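Local coordinates for protein glutaredoxin (PDB 5CAX) that probably works as a thiol-disulfide oxidoreductase of the glutaredoxin family, reducing protein disulfides with electrons from coenzyme M, at residues Gly20-Tyr25 and Thr79-Glu84. Residues are numbered along the deposited sequence; the frame is centred on the assembly and turned at random.
With ACY (acetic acid), chain H.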
# COMPACT_ATOMS: atom_id res chain seq x y z
N GLY A 20 -0.60 -13.31 -2.24
CA GLY A 20 -1.07 -12.97 -0.92
C GLY A 20 -1.84 -11.68 -0.87
O GLY A 20 -2.28 -11.16 -1.89
N LYS A 21 -1.97 -11.14 0.33
CA LYS A 21 -2.71 -9.90 0.54
C LYS A 21 -1.75 -8.70 0.55
O LYS A 21 -0.85 -8.58 1.39
CB LYS A 21 -3.50 -9.99 1.85
CG LYS A 21 -4.55 -8.93 2.05
CD LYS A 21 -5.40 -9.28 3.24
CE LYS A 21 -6.39 -8.20 3.56
NZ LYS A 21 -7.17 -8.56 4.73
N ILE A 22 -1.91 -7.85 -0.45
CA ILE A 22 -1.02 -6.72 -0.62
C ILE A 22 -1.89 -5.48 -0.66
O ILE A 22 -2.72 -5.33 -1.55
CB ILE A 22 -0.19 -6.80 -1.91
CG1 ILE A 22 0.30 -8.23 -2.16
CG2 ILE A 22 0.91 -5.76 -1.86
CD1 ILE A 22 0.96 -8.43 -3.50
N VAL A 23 -1.70 -4.60 0.32
CA VAL A 23 -2.44 -3.35 0.39
C VAL A 23 -1.49 -2.17 0.56
O VAL A 23 -0.76 -2.09 1.54
CB VAL A 23 -3.49 -3.39 1.54
CG1 VAL A 23 -4.35 -2.15 1.51
CG2 VAL A 23 -4.33 -4.65 1.45
N MET A 24 -1.50 -1.24 -0.40
CA MET A 24 -0.66 -0.06 -0.28
C MET A 24 -1.43 1.19 0.12
O MET A 24 -2.43 1.55 -0.51
CB MET A 24 0.08 0.21 -1.58
CG MET A 24 1.16 1.29 -1.48
SD MET A 24 1.39 2.15 -3.06
CE MET A 24 -0.05 3.24 -3.09
N TYR A 25 -0.96 1.85 1.18
CA TYR A 25 -1.52 3.13 1.58
C TYR A 25 -0.62 4.23 1.09
O TYR A 25 0.59 4.20 1.35
CB TYR A 25 -1.72 3.19 3.09
CG TYR A 25 -2.72 2.17 3.62
CD1 TYR A 25 -4.01 2.56 3.96
CD2 TYR A 25 -2.37 0.84 3.77
CE1 TYR A 25 -4.94 1.63 4.44
CE2 TYR A 25 -3.29 -0.11 4.25
CZ TYR A 25 -4.57 0.30 4.58
OH TYR A 25 -5.47 -0.64 5.04
N THR A 79 3.15 -0.22 2.68
CA THR A 79 2.56 -1.44 2.12
C THR A 79 2.44 -2.59 3.14
O THR A 79 3.44 -3.06 3.69
CB THR A 79 3.34 -1.96 0.94
OG1 THR A 79 3.52 -0.89 0.00
CG2 THR A 79 2.55 -3.13 0.30
N ILE A 80 1.23 -3.07 3.34
CA ILE A 80 0.94 -4.10 4.33
C ILE A 80 0.77 -5.49 3.71
O ILE A 80 -0.01 -5.67 2.78
CB ILE A 80 -0.30 -3.66 5.14
CG1 ILE A 80 0.08 -2.36 5.87
CG2 ILE A 80 -0.77 -4.75 6.11
CD1 ILE A 80 -1.02 -1.66 6.60
N LEU A 81 1.54 -6.47 4.19
CA LEU A 81 1.48 -7.81 3.62
C LEU A 81 0.86 -8.83 4.58
O LEU A 81 1.34 -9.02 5.70
CB LEU A 81 2.87 -8.28 3.16
CG LEU A 81 3.59 -7.28 2.24
CD1 LEU A 81 4.89 -7.84 1.74
CD2 LEU A 81 2.72 -6.88 1.08
N ASN A 82 -0.22 -9.47 4.11
CA ASN A 82 -0.95 -10.52 4.83
C ASN A 82 -1.47 -10.06 6.16
O ASN A 82 -1.68 -10.86 7.05
CB ASN A 82 -0.06 -11.75 5.03
CG ASN A 82 0.47 -12.28 3.72
OD1 ASN A 82 -0.08 -11.99 2.67
ND2 ASN A 82 1.54 -13.07 3.78
N ASP A 83 -1.70 -8.76 6.28
CA ASP A 83 -2.08 -8.17 7.55
C ASP A 83 -0.95 -8.40 8.56
O ASP A 83 -1.18 -8.35 9.75
CB ASP A 83 -3.43 -8.76 8.08
CG ASP A 83 -4.63 -8.33 7.25
OD1 ASP A 83 -4.84 -7.12 7.02
OD2 ASP A 83 -5.38 -9.21 6.79
N GLU A 84 0.28 -8.62 8.08
CA GLU A 84 1.37 -8.96 8.99
C GLU A 84 2.64 -8.11 8.89
O GLU A 84 3.13 -7.59 9.91
CB GLU A 84 1.76 -10.42 8.75
CG GLU A 84 0.67 -11.37 9.08
CD GLU A 84 1.03 -12.82 8.79
OE1 GLU A 84 2.04 -13.05 8.09
OE2 GLU A 84 0.29 -13.72 9.25
C ACY H . 3.82 -15.86 6.27
O ACY H . 2.91 -16.21 7.05
OXT ACY H . 3.67 -15.03 5.35
CH3 ACY H . 5.18 -16.48 6.45
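The ring of Tyr25 meets Ile80 obliquely, its CE2 lying 3.6 Å from CD1 of the isoleucine, while its OH is hydrogen-bonded to Asp7 O. Two more flat groups sit at the other end of the strand pair. The Asn82 amide turns OD1 toward the backbone, accepting a hydrogen bond from Lys21 N at 3.1 Å almost in line with its C=O bond; ND2 bonds weakly to an acetic acid, probably from the crystallisation liquor. The Asp83 carboxylate offers the syn lone pair of OD2 to Lys21 NZ in a 2.8 Å salt bridge; Lys21 gets there by placing its own CG anti to the backbone N (chi1 -166°) and staying extended. Between these ends, segments 22-25 and 79-81 run antiparallel as central strands of the thioredoxin-like sheet, flanked by 48-51 and 85-88. Val23 and Ile80 form the hydrogen-bonded pair, with Ile80 N to Val23 O at 2.9 Å; just past the strand ends, Asn82 N also bonds to Lys21 O, so Asn82 holds both polar backbone atoms of Lys21. Side chains alternate between two helical layers. Tyr25 and Ile80 face helix 57-70, whereas Ile22 CG2 packs beside Leu81 CD2 at 3.6 Å, against helix 92-99, and Met24 meets helix 31-43.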